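Local coordinates for protein UDP-N-Acetylenolpyruvylglucosamine Reductase (Thermus caldophilus, PDB 2GQT) that probably reduces UDP-N-acetylenolpyruvylglucosamine to UDP-N-acetylmuramate with FAD and NADPH, a step in making the peptidoglycan of the bacterial cell wall, at residues S49-G57 with A242-L250; G190-F201 with S229-V237. One frame throughout, in Å; residues are numbered along the deposited sequence.

Interaction 1: S49-G57 with A242-L250. With FAD (flavin-adenine dinucleotide), chain C.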
loop_
_atom_site.group_PDB
_atom_site.type_symbol
_atom_site.label_atom_id
_atom_site.label_comp_id
_atom_site.label_asym_id
_atom_site.label_seq_id
_atom_site.Cartn_x
_atom_site.Cartn_y
_atom_site.Cartn_z
ATOM N N SER A 49 -1.294 4.081 1.654
ATOM C CA SER A 49 -1.731 3.263 2.779
ATOM C C SER A 49 -0.602 2.603 3.557
ATOM O O SER A 49 -0.864 1.981 4.580
ATOM C CB SER A 49 -2.770 2.215 2.343
ATOM O OG SER A 49 -2.215 1.216 1.495
ATOM N N ASN A 50 0.641 2.729 3.094
ATOM C CA ASN A 50 1.777 2.266 3.902
ATOM C C ASN A 50 2.773 3.365 4.266
ATOM O O ASN A 50 3.870 3.069 4.761
ATOM C CB ASN A 50 2.510 1.086 3.251
ATOM C CG ASN A 50 3.415 0.346 4.242
ATOM O OD1 ASN A 50 4.592 0.099 3.973
ATOM N ND2 ASN A 50 2.875 0.037 5.413
ATOM N N LEU A 51 2.380 4.621 4.060
ATOM C CA LEU A 51 3.293 5.750 4.246
ATOM C C LEU A 51 3.070 6.526 5.525
ATOM O O LEU A 51 1.939 6.906 5.849
ATOM C CB LEU A 51 3.183 6.736 3.078
ATOM C CG LEU A 51 3.586 6.190 1.704
ATOM C CD1 LEU A 51 3.368 7.242 0.644
ATOM C CD2 LEU A 51 5.026 5.714 1.672
ATOM N N LEU A 52 4.169 6.765 6.228
ATOM C CA LEU A 52 4.226 7.775 7.274
ATOM C C LEU A 52 5.033 8.954 6.719
ATOM O O LEU A 52 6.248 8.888 6.605
ATOM C CB LEU A 52 4.883 7.203 8.537
ATOM C CG LEU A 52 5.203 8.175 9.676
ATOM C CD1 LEU A 52 3.996 9.005 10.061
ATOM C CD2 LEU A 52 5.763 7.438 10.879
ATOM N N VAL A 53 4.338 10.012 6.327
ATOM C CA VAL A 53 4.992 11.168 5.725
ATOM C C VAL A 53 5.192 12.214 6.797
ATOM O O VAL A 53 4.247 12.592 7.483
ATOM C CB VAL A 53 4.181 11.741 4.543
ATOM C CG1 VAL A 53 4.917 12.937 3.935
ATOM C CG2 VAL A 53 3.944 10.656 3.493
ATOM N N LEU A 54 6.436 12.661 6.943
ATOM C CA LEU A 54 6.790 13.613 7.983
ATOM C C LEU A 54 6.220 14.999 7.701
ATOM O O LEU A 54 5.816 15.317 6.571
ATOM C CB LEU A 54 8.304 13.599 8.246
ATOM C CG LEU A 54 8.833 12.227 8.712
ATOM C CD1 LEU A 54 10.221 12.318 9.295
ATOM C CD2 LEU A 54 7.897 11.538 9.709
ATOM N N ASP A 55 6.164 15.813 8.749
ATOM C CA ASP A 55 5.474 17.090 8.687
ATOM C C ASP A 55 6.148 18.069 7.735
ATOM O O ASP A 55 5.501 18.990 7.250
ATOM C CB ASP A 55 5.350 17.675 10.095
ATOM C CG ASP A 55 4.545 16.780 11.031
ATOM O OD1 ASP A 55 3.425 16.366 10.645
ATOM O OD2 ASP A 55 5.034 16.479 12.150
ATOM N N GLU A 56 7.428 17.846 7.438
ATOM C CA GLU A 56 8.169 18.684 6.484
ATOM C C GLU A 56 7.914 18.311 5.015
ATOM O O GLU A 56 8.339 19.026 4.106
ATOM C CB GLU A 56 9.680 18.692 6.789
ATOM C CG GLU A 56 10.399 17.335 6.677
ATOM C CD GLU A 56 10.561 16.633 8.015
ATOM O OE1 GLU A 56 11.650 16.061 8.254
ATOM O OE2 GLU A 56 9.608 16.658 8.824
ATOM N N GLY A 57 7.219 17.197 4.785
ATOM C CA GLY A 57 6.953 16.723 3.425
ATOM C C GLY A 57 8.204 16.228 2.714
ATOM O O GLY A 57 9.183 15.834 3.359
ATOM N N ALA A 242 -3.538 14.688 14.193
ATOM C CA ALA A 242 -2.217 14.171 14.532
ATOM C C ALA A 242 -1.170 14.774 13.611
ATOM O O ALA A 242 -1.415 14.980 12.414
ATOM C CB ALA A 242 -2.178 12.648 14.442
ATOM N N ARG A 243 -0.015 15.085 14.181
ATOM C CA ARG A 243 1.156 15.411 13.394
ATOM C C ARG A 243 2.011 14.160 13.295
ATOM O O ARG A 243 1.961 13.298 14.183
ATOM C CB ARG A 243 1.953 16.535 14.050
ATOM C CG ARG A 243 1.225 17.876 14.114
ATOM C CD ARG A 243 0.593 18.118 15.476
ATOM N NE ARG A 243 1.595 18.401 16.506
ATOM C CZ ARG A 243 2.048 19.618 16.809
ATOM N NH1 ARG A 243 1.594 20.688 16.164
ATOM N NH2 ARG A 243 2.959 19.769 17.760
ATOM N N ALA A 244 2.796 14.055 12.226
ATOM C CA ALA A 244 3.712 12.927 12.074
ATOM C C ALA A 244 4.663 12.814 13.264
ATOM O O ALA A 244 5.028 11.709 13.661
ATOM C CB ALA A 244 4.489 13.020 10.772
ATOM N N LYS A 245 5.044 13.958 13.838
ATOM C CA LYS A 245 5.900 14.000 15.028
ATOM C C LYS A 245 5.303 13.206 16.196
ATOM O O LYS A 245 6.022 12.513 16.924
ATOM C CB LYS A 245 6.161 15.459 15.427
ATOM C CG LYS A 245 6.670 15.673 16.834
ATOM C CD LYS A 245 7.048 17.117 17.067
ATOM C CE LYS A 245 5.841 18.025 17.160
ATOM N NZ LYS A 245 6.238 19.328 17.768
ATOM N N ASP A 246 3.987 13.319 16.354
ATOM C CA ASP A 246 3.253 12.605 17.400
ATOM C C ASP A 246 3.252 11.107 17.146
ATOM O O ASP A 246 3.445 10.318 18.067
ATOM C CB ASP A 246 1.803 13.074 17.463
ATOM C CG ASP A 246 1.679 14.557 17.666
ATOM O OD1 ASP A 246 2.367 15.083 18.562
ATOM O OD2 ASP A 246 0.882 15.189 16.935
ATOM N N VAL A 247 3.013 10.726 15.895
ATOM C CA VAL A 247 3.060 9.325 15.498
ATOM C C VAL A 247 4.452 8.740 15.779
ATOM O O VAL A 247 4.554 7.660 16.366
ATOM C CB VAL A 247 2.677 9.145 14.014
ATOM C CG1 VAL A 247 2.833 7.688 13.611
ATOM C CG2 VAL A 247 1.256 9.636 13.771
ATOM N N LEU A 248 5.512 9.443 15.372
ATOM C CA LEU A 248 6.888 8.964 15.614
ATOM C C LEU A 248 7.201 8.826 17.097
ATOM O O LEU A 248 7.861 7.877 17.510
ATOM C CB LEU A 248 7.933 9.873 14.960
ATOM C CG LEU A 248 8.115 9.821 13.438
ATOM C CD1 LEU A 248 9.033 10.953 13.017
ATOM C CD2 LEU A 248 8.653 8.474 12.949
ATOM N N GLU A 249 6.718 9.769 17.895
ATOM C CA GLU A 249 6.910 9.680 19.338
ATOM C C GLU A 249 6.247 8.429 19.910
ATOM O O GLU A 249 6.836 7.723 20.727
ATOM C CB GLU A 249 6.377 10.925 20.029
ATOM C CG GLU A 249 6.770 10.998 21.492
ATOM C CD GLU A 249 6.413 12.315 22.136
ATOM O OE1 GLU A 249 6.147 12.323 23.355
ATOM O OE2 GLU A 249 6.391 13.342 21.427
ATOM N N LEU A 250 5.029 8.141 19.468
ATOM C CA LEU A 250 4.344 6.935 19.890
ATOM C C LEU A 250 5.080 5.667 19.456
ATOM O O LEU A 250 5.178 4.709 20.226
ATOM C CB LEU A 250 2.924 6.947 19.352
ATOM C CG LEU A 250 1.968 5.885 19.861
ATOM C CD1 LEU A 250 1.893 5.870 21.393
ATOM C CD2 LEU A 250 0.605 6.120 19.244
HETATM P PA FAD C . 1.731 3.632 -0.907
HETATM O O1A FAD C . 1.524 3.602 0.549
HETATM O O2A FAD C . 1.255 4.784 -1.705
HETATM O O5B FAD C . 3.263 3.419 -1.261
HETATM C C5B FAD C . 3.987 2.351 -0.638
HETATM C C4B FAD C . 5.290 2.117 -1.370
HETATM O O4B FAD C . 4.991 1.660 -2.705
HETATM C C3B FAD C . 6.161 3.371 -1.529
HETATM O O3B FAD C . 7.527 2.953 -1.528
HETATM C C2B FAD C . 5.761 3.870 -2.912
HETATM O O2B FAD C . 6.784 4.660 -3.516
HETATM C C1B FAD C . 5.614 2.560 -3.655
HETATM N N9A FAD C . 4.758 2.604 -4.859
HETATM C C8A FAD C . 3.460 2.946 -4.913
HETATM N N7A FAD C . 3.035 2.836 -6.174
HETATM C C5A FAD C . 4.055 2.396 -6.919
HETATM C C6A FAD C . 4.238 2.111 -8.278
HETATM N N6A FAD C . 3.254 2.216 -9.181
HETATM N N1A FAD C . 5.451 1.689 -8.686
HETATM C C2A FAD C . 6.470 1.565 -7.823
HETATM N N3A FAD C . 6.356 1.837 -6.526
HETATM C C4A FAD C . 5.157 2.257 -6.077
HETATM N N1 FAD C . -0.465 -4.618 3.727
HETATM C C2 FAD C . -0.369 -5.983 3.556
HETATM O O2 FAD C . 0.620 -6.460 3.018
HETATM N N3 FAD C . -1.383 -6.814 4.022
HETATM C C4 FAD C . -2.519 -6.305 4.640
HETATM O O4 FAD C . -3.403 -7.074 5.031
HETATM C C4X FAD C . -2.612 -4.924 4.798
HETATM N N5 FAD C . -3.728 -4.371 5.422
HETATM C C5X FAD C . -3.842 -2.978 5.516
HETATM C C6 FAD C . -4.994 -2.431 6.080
HETATM C C7 FAD C . -5.150 -1.051 6.179
HETATM C C7M FAD C . -6.431 -0.473 6.792
HETATM C C8 FAD C . -4.129 -0.215 5.714
HETATM C C8M FAD C . -4.278 1.309 5.819
HETATM C C9 FAD C . -2.975 -0.762 5.159
HETATM C C9A FAD C . -2.816 -2.144 5.053
HETATM N N10 FAD C . -1.657 -2.709 4.494
HETATM C C10 FAD C . -1.583 -4.092 4.343
HETATM C "C1'" FAD C . -0.495 -1.881 4.080
HETATM C "C2'" FAD C . -0.645 -1.329 2.653
HETATM O "O2'" FAD C . -2.024 -1.359 2.234
HETATM C "C3'" FAD C . 0.185 -2.112 1.634
HETATM O "O3'" FAD C . 1.577 -2.011 1.962
HETATM C "C4'" FAD C . -0.070 -1.628 0.200
HETATM O "O4'" FAD C . 0.553 -2.528 -0.718
HETATM C "C5'" FAD C . 0.439 -0.213 -0.064
HETATM O "O5'" FAD C . -0.047 0.167 -1.353
HETATM P P FAD C . -0.340 1.705 -1.661
HETATM O O1P FAD C . -0.776 1.772 -3.069
HETATM O O2P FAD C . -1.175 2.325 -0.610
HETATM O O3P FAD C . 1.163 2.266 -1.579
#

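Interaction 2: G190-F201 with S229-V237. With FAD (flavin-adenine dinucleotide), chain C.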
loop_
_atom_site.group_PDB
_atom_site.type_symbol
_atom_site.label_atom_id
_atom_site.label_comp_id
_atom_site.label_asym_id
_atom_site.label_seq_id
_atom_site.Cartn_x
_atom_site.Cartn_y
_atom_site.Cartn_z
ATOM N N GLY A 190 -10.964 -8.211 13.778
ATOM C CA GLY A 190 -10.334 -7.557 14.930
ATOM C C GLY A 190 -9.567 -6.277 14.644
ATOM O O GLY A 190 -9.071 -5.627 15.563
ATOM N N GLN A 191 -9.443 -5.918 13.371
ATOM C CA GLN A 191 -8.772 -4.685 12.980
ATOM C C GLN A 191 -9.727 -3.500 13.187
ATOM O O GLN A 191 -10.947 -3.693 13.219
ATOM C CB GLN A 191 -8.267 -4.810 11.537
ATOM C CG GLN A 191 -7.197 -5.913 11.424
ATOM C CD GLN A 191 -6.861 -6.338 10.005
ATOM O OE1 GLN A 191 -6.999 -5.568 9.052
ATOM N NE2 GLN A 191 -6.398 -7.579 9.863
ATOM N N PRO A 192 -9.182 -2.285 13.400
ATOM C CA PRO A 192 -10.041 -1.137 13.690
ATOM C C PRO A 192 -11.168 -0.963 12.681
ATOM O O PRO A 192 -10.927 -1.037 11.478
ATOM C CB PRO A 192 -9.072 0.045 13.614
ATOM C CG PRO A 192 -7.770 -0.530 14.045
ATOM C CD PRO A 192 -7.754 -1.920 13.450
ATOM N N LYS A 193 -12.384 -0.743 13.181
ATOM C CA LYS A 193 -13.562 -0.464 12.344
ATOM C C LYS A 193 -13.241 0.441 11.144
ATOM O O LYS A 193 -14.060 0.577 10.227
ATOM C CB LYS A 193 -14.692 0.124 13.194
ATOM C CG LYS A 193 -15.387 -0.892 14.088
ATOM C CD LYS A 193 -16.711 -0.371 14.646
ATOM C CE LYS A 193 -16.505 0.622 15.785
ATOM N NZ LYS A 193 -17.789 1.043 16.417
ATOM N N ARG A 194 -12.069 1.085 11.212
ATOM C CA ARG A 194 -11.250 1.552 10.068
ATOM C C ARG A 194 -10.622 2.936 10.270
ATOM O O ARG A 194 -11.312 3.882 10.650
ATOM C CB ARG A 194 -11.974 1.461 8.720
ATOM C CG ARG A 194 -11.731 0.183 7.942
ATOM C CD ARG A 194 -11.716 0.493 6.463
ATOM N NE ARG A 194 -12.122 -0.643 5.639
ATOM C CZ ARG A 194 -12.182 -0.618 4.309
ATOM N NH1 ARG A 194 -11.864 0.488 3.644
ATOM N NH2 ARG A 194 -12.567 -1.698 3.643
ATOM N N LYS A 195 -9.306 3.014 10.027
ATOM C CA LYS A 195 -8.482 4.247 10.025
ATOM C C LYS A 195 -7.041 3.927 10.452
ATOM O O LYS A 195 -6.833 3.426 11.558
ATOM C CB LYS A 195 -9.073 5.370 10.902
ATOM C CG LYS A 195 -9.204 5.050 12.400
ATOM C CD LYS A 195 -10.137 6.030 13.084
ATOM C CE LYS A 195 -10.802 5.422 14.305
ATOM N NZ LYS A 195 -11.770 6.375 14.918
ATOM N N SER A 196 -6.062 4.201 9.581
ATOM C CA SER A 196 -4.637 3.933 9.870
ATOM C C SER A 196 -3.756 3.906 8.619
ATOM O O SER A 196 -4.207 4.231 7.522
ATOM C CB SER A 196 -4.486 2.585 10.572
ATOM O OG SER A 196 -4.831 1.529 9.686
ATOM N N ALA A 197 -2.495 3.513 8.804
ATOM C CA ALA A 197 -1.629 3.097 7.701
ATOM C C ALA A 197 -1.428 1.577 7.778
ATOM O O ALA A 197 -0.406 1.036 7.338
ATOM C CB ALA A 197 -0.301 3.831 7.746
ATOM N N GLY A 198 -2.426 0.892 8.335
ATOM C CA GLY A 198 -2.366 -0.553 8.525
ATOM C C GLY A 198 -1.428 -0.894 9.657
ATOM O O GLY A 198 -1.087 -0.026 10.462
ATOM N N CYS A 199 -1.002 -2.151 9.712
ATOM C CA CYS A 199 -0.086 -2.610 10.752
ATOM C C CYS A 199 1.144 -1.699 10.837
ATOM O O CYS A 199 1.886 -1.552 9.858
ATOM C CB CYS A 199 0.318 -4.068 10.507
ATOM S SG CYS A 199 -1.008 -5.287 10.788
ATOM N N ALA A 200 1.325 -1.062 11.996
ATOM C CA ALA A 200 2.476 -0.188 12.255
ATOM C C ALA A 200 3.785 -0.951 12.228
ATOM O O ALA A 200 4.762 -0.500 11.621
ATOM C CB ALA A 200 2.317 0.516 13.606
ATOM N N PHE A 201 3.791 -2.105 12.889
ATOM C CA PHE A 201 5.007 -2.865 13.132
ATOM C C PHE A 201 5.016 -4.205 12.414
ATOM O O PHE A 201 3.960 -4.776 12.131
ATOM C CB PHE A 201 5.214 -3.078 14.640
ATOM C CG PHE A 201 5.437 -1.800 15.401
ATOM C CD1 PHE A 201 4.407 -1.214 16.129
ATOM C CD2 PHE A 201 6.675 -1.174 15.375
ATOM C CE1 PHE A 201 4.614 -0.019 16.816
ATOM C CE2 PHE A 201 6.887 0.023 16.058
ATOM C CZ PHE A 201 5.856 0.594 16.784
ATOM N N SER A 229 -4.442 2.067 18.931
ATOM C CA SER A 229 -5.846 1.703 18.869
ATOM C C SER A 229 -6.286 0.850 20.052
ATOM O O SER A 229 -5.575 -0.058 20.484
ATOM C CB SER A 229 -6.120 0.953 17.573
ATOM O OG SER A 229 -7.418 0.400 17.584
ATOM N N LEU A 230 -7.474 1.155 20.569
ATOM C CA LEU A 230 -8.089 0.339 21.610
ATOM C C LEU A 230 -8.613 -0.997 21.057
ATOM O O LEU A 230 -8.923 -1.899 21.827
ATOM C CB LEU A 230 -9.217 1.114 22.305
ATOM C CG LEU A 230 -8.862 2.378 23.098
ATOM C CD1 LEU A 230 -10.136 3.115 23.507
ATOM C CD2 LEU A 230 -8.017 2.042 24.326
ATOM N N GLU A 231 -8.701 -1.112 19.729
ATOM C CA GLU A 231 -9.242 -2.306 19.066
ATOM C C GLU A 231 -8.171 -3.323 18.667
ATOM O O GLU A 231 -8.448 -4.521 18.582
ATOM C CB GLU A 231 -10.026 -1.909 17.813
ATOM C CG GLU A 231 -11.304 -1.131 18.066
ATOM C CD GLU A 231 -11.864 -0.546 16.784
ATOM O OE1 GLU A 231 -12.607 -1.258 16.070
ATOM O OE2 GLU A 231 -11.541 0.621 16.480
ATOM N N HIS A 232 -6.959 -2.839 18.397
ATOM C CA HIS A 232 -5.877 -3.676 17.883
ATOM C C HIS A 232 -4.537 -3.008 18.155
ATOM O O HIS A 232 -4.304 -1.885 17.709
ATOM C CB HIS A 232 -6.054 -3.882 16.374
ATOM C CG HIS A 232 -5.233 -4.999 15.808
ATOM N ND1 HIS A 232 -3.854 -5.028 15.870
ATOM C CD2 HIS A 232 -5.604 -6.115 15.137
ATOM C CE1 HIS A 232 -3.414 -6.116 15.264
ATOM N NE2 HIS A 232 -4.456 -6.795 14.814
ATOM N N GLY A 233 -3.662 -3.714 18.866
ATOM C CA GLY A 233 -2.392 -3.155 19.321
ATOM C C GLY A 233 -1.430 -2.714 18.238
ATOM O O GLY A 233 -0.613 -1.818 18.467
ATOM N N ASN A 234 -1.533 -3.326 17.061
ATOM C CA ASN A 234 -0.630 -3.007 15.951
ATOM C C ASN A 234 -1.159 -1.909 15.025
ATOM O O ASN A 234 -0.691 -1.750 13.896
ATOM C CB ASN A 234 -0.265 -4.263 15.150
ATOM C CG ASN A 234 1.094 -4.141 14.458
ATOM O OD1 ASN A 234 1.891 -3.256 14.775
ATOM N ND2 ASN A 234 1.356 -5.030 13.504
ATOM N N PHE A 235 -2.136 -1.142 15.499
ATOM C CA PHE A 235 -2.640 -0.003 14.746
ATOM C C PHE A 235 -2.476 1.285 15.536
ATOM O O PHE A 235 -2.881 1.375 16.701
ATOM C CB PHE A 235 -4.098 -0.213 14.338
ATOM C CG PHE A 235 -4.274 -1.231 13.247
ATOM C CD1 PHE A 235 -4.237 -2.592 13.533
ATOM C CD2 PHE A 235 -4.471 -0.831 11.931
ATOM C CE1 PHE A 235 -4.389 -3.538 12.528
ATOM C CE2 PHE A 235 -4.633 -1.777 10.916
ATOM C CZ PHE A 235 -4.591 -3.134 11.220
ATOM N N ILE A 236 -1.830 2.263 14.910
ATOM C CA ILE A 236 -1.813 3.617 15.431
ATOM C C ILE A 236 -2.822 4.416 14.638
ATOM O O ILE A 236 -2.809 4.438 13.393
ATOM C CB ILE A 236 -0.412 4.255 15.384
ATOM C CG1 ILE A 236 0.498 3.537 16.385
ATOM C CG2 ILE A 236 -0.487 5.768 15.663
ATOM C CD1 ILE A 236 1.989 3.803 16.209
ATOM N N VAL A 237 -3.719 5.064 15.358
ATOM C CA VAL A 237 -4.783 5.796 14.717
ATOM C C VAL A 237 -4.662 7.309 14.936
ATOM O O VAL A 237 -4.088 7.784 15.932
ATOM C CB VAL A 237 -6.167 5.236 15.136
ATOM C CG1 VAL A 237 -6.296 3.757 14.733
ATOM C CG2 VAL A 237 -6.382 5.399 16.633
HETATM P PA FAD C . 1.731 3.632 -0.907
HETATM O O1A FAD C . 1.524 3.602 0.549
HETATM O O2A FAD C . 1.255 4.784 -1.705
HETATM O O5B FAD C . 3.263 3.419 -1.261
HETATM C C5B FAD C . 3.987 2.351 -0.638
HETATM C C4B FAD C . 5.290 2.117 -1.370
HETATM O O4B FAD C . 4.991 1.660 -2.705
HETATM C C3B FAD C . 6.161 3.371 -1.529
HETATM O O3B FAD C . 7.527 2.953 -1.528
HETATM C C2B FAD C . 5.761 3.870 -2.912
HETATM O O2B FAD C . 6.784 4.660 -3.516
HETATM C C1B FAD C . 5.614 2.560 -3.655
HETATM N N9A FAD C . 4.758 2.604 -4.859
HETATM C C8A FAD C . 3.460 2.946 -4.913
HETATM N N7A FAD C . 3.035 2.836 -6.174
HETATM C C5A FAD C . 4.055 2.396 -6.919
HETATM C C6A FAD C . 4.238 2.111 -8.278
HETATM N N6A FAD C . 3.254 2.216 -9.181
HETATM N N1A FAD C . 5.451 1.689 -8.686
HETATM C C2A FAD C . 6.470 1.565 -7.823
HETATM N N3A FAD C . 6.356 1.837 -6.526
HETATM C C4A FAD C . 5.157 2.257 -6.077
HETATM N N1 FAD C . -0.465 -4.618 3.727
HETATM C C2 FAD C . -0.369 -5.983 3.556
HETATM O O2 FAD C . 0.620 -6.460 3.018
HETATM N N3 FAD C . -1.383 -6.814 4.022
HETATM C C4 FAD C . -2.519 -6.305 4.640
HETATM O O4 FAD C . -3.403 -7.074 5.031
HETATM C C4X FAD C . -2.612 -4.924 4.798
HETATM N N5 FAD C . -3.728 -4.371 5.422
HETATM C C5X FAD C . -3.842 -2.978 5.516
HETATM C C6 FAD C . -4.994 -2.431 6.080
HETATM C C7 FAD C . -5.150 -1.051 6.179
HETATM C C7M FAD C . -6.431 -0.473 6.792
HETATM C C8 FAD C . -4.129 -0.215 5.714
HETATM C C8M FAD C . -4.278 1.309 5.819
HETATM C C9 FAD C . -2.975 -0.762 5.159
HETATM C C9A FAD C . -2.816 -2.144 5.053
HETATM N N10 FAD C . -1.657 -2.709 4.494
HETATM C C10 FAD C . -1.583 -4.092 4.343
HETATM C "C1'" FAD C . -0.495 -1.881 4.080
HETATM C "C2'" FAD C . -0.645 -1.329 2.653
HETATM O "O2'" FAD C . -2.024 -1.359 2.234
HETATM C "C3'" FAD C . 0.185 -2.112 1.634
HETATM O "O3'" FAD C . 1.577 -2.011 1.962
HETATM C "C4'" FAD C . -0.070 -1.628 0.200
HETATM O "O4'" FAD C . 0.553 -2.528 -0.718
HETATM C "C5'" FAD C . 0.439 -0.213 -0.064
HETATM O "O5'" FAD C . -0.047 0.167 -1.353
HETATM P P FAD C . -0.340 1.705 -1.661
HETATM O O1P FAD C . -0.776 1.772 -3.069
HETATM O O2P FAD C . -1.175 2.325 -0.610
HETATM O O3P FAD C . 1.163 2.266 -1.579
HETATM O O HOH W 1 -12.484 -4.258 15.535
HETATM O O HOH W 2 -5.722 -8.911 12.607
HETATM O O HOH W 3 -12.049 2.115 14.441
#

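Interaction 1: S49-G57 with A242-L250
Asp55 reaches across to the first turn of helix 244-257, where its carboxylate takes two backbone N-H groups, while Leu52 and Leu54 pack on the same helix. The contact joins strand 51-53, in the FAD-binding part of this MurB enzyme, to the C-terminal part. Strand 51-53 and helix residues 244-250 run at 120° in their N-to-C directions. Leu52 has CG anti to the backbone N (chi1 172°), which carries both its methyls to the helix. CD1 meets Ala244 CB and Val247 CG1, and CD2 lies 3.7 Å from Leu248 CD2. The side chains of Leu52 and Val247 lie alongside, pointing opposite ways. Leu54 meets Leu248 at about a right angle, with Leu54 CD2 3.5 Å from Leu248 CD1. The methyl of Ala244 is wedged between these leucines and the strand backbone, 3.3 Å from Val53 O. Val266 of the neighbouring strand 265-267 also touches Leu52 and Leu54. At the other end of the segment, FAD O2' donates to Ser49 OG, which in turn donates to FAD O2P. Ser49 N gives FAD O2P a second bond, and Asn50 N binds FAD O1A at 2.8 Å. Arg243 holds the N-cap position of the helix, and its backbone N bonds to Asp246 OD2. The helix N-terminus would probably stabilise the negative charge of Asp55. Each carboxylate oxygen takes one N-H on its syn side: Ala244 N donates to Asp55 OD1 at 2.9 Å, and Lys245 N to Asp55 OD2 at 3.0 Å.

Interaction 2: G190-F201 with S229-V237
Glu231 OE1 takes the backbone N-H of Lys193 at 2.9 Å, on the syn side of the carboxylate and 28° out of its plane. A water is bonded to both Glu231 OE1 and Gln191 O. Asn234 makes a second polar join. Its OD1 accepts from Phe201 N at 2.9 Å. Its ND2 donates almost straight (175°) to Phe201 O at 3.0 Å, so both backbone groups of Phe201 hold the amide. Asn234 O also takes the N-H of Ala200. Between these joins lies the ring of Phe235. Pro192 CD sits over one face, 3.5 Å from the ring centroid, as a CH-pi contact. Cys199 N lies over the opposite face, and Ser196 OG comes to the edge near CD2. Ser196 OG also accepts from Gly198 N, closing an ST turn. Cys199 has SG anti to its carbonyl carbon (chi1 -71°), which leaves the sulfur oblique to the Phe235 ring. Gly198 N is 3.2 Å from the flavin methyl C8M. Cys199 is probably the active-site proton donor, and the arrangement is consistent with a MurB active-site loop lying beside the flavin, backed by the type I turn 232-235.

In the fold
The two contacts have centres 15 Å apart, and both touch the one FAD. Interaction 2 is nested within the long loop that interaction 1 closes: the order along the chain is 49-57, 190-201, 229-237, 242-250. Strand 236-238 and helix 244-257 are consecutive elements of the chain, linking the later segments of both. The contacts also touch: Ala197 CB packs on Ser49 O, and Leu250 CD2 on Ile236 CG2. Interaction 1 brings the FAD-binding and C-terminal family regions together, whereas interaction 2 lies wholly in the C-terminal one. Residues 49-50 hold the diphosphate and ribityl chain, and residues 196-198 lie by the flavin ring.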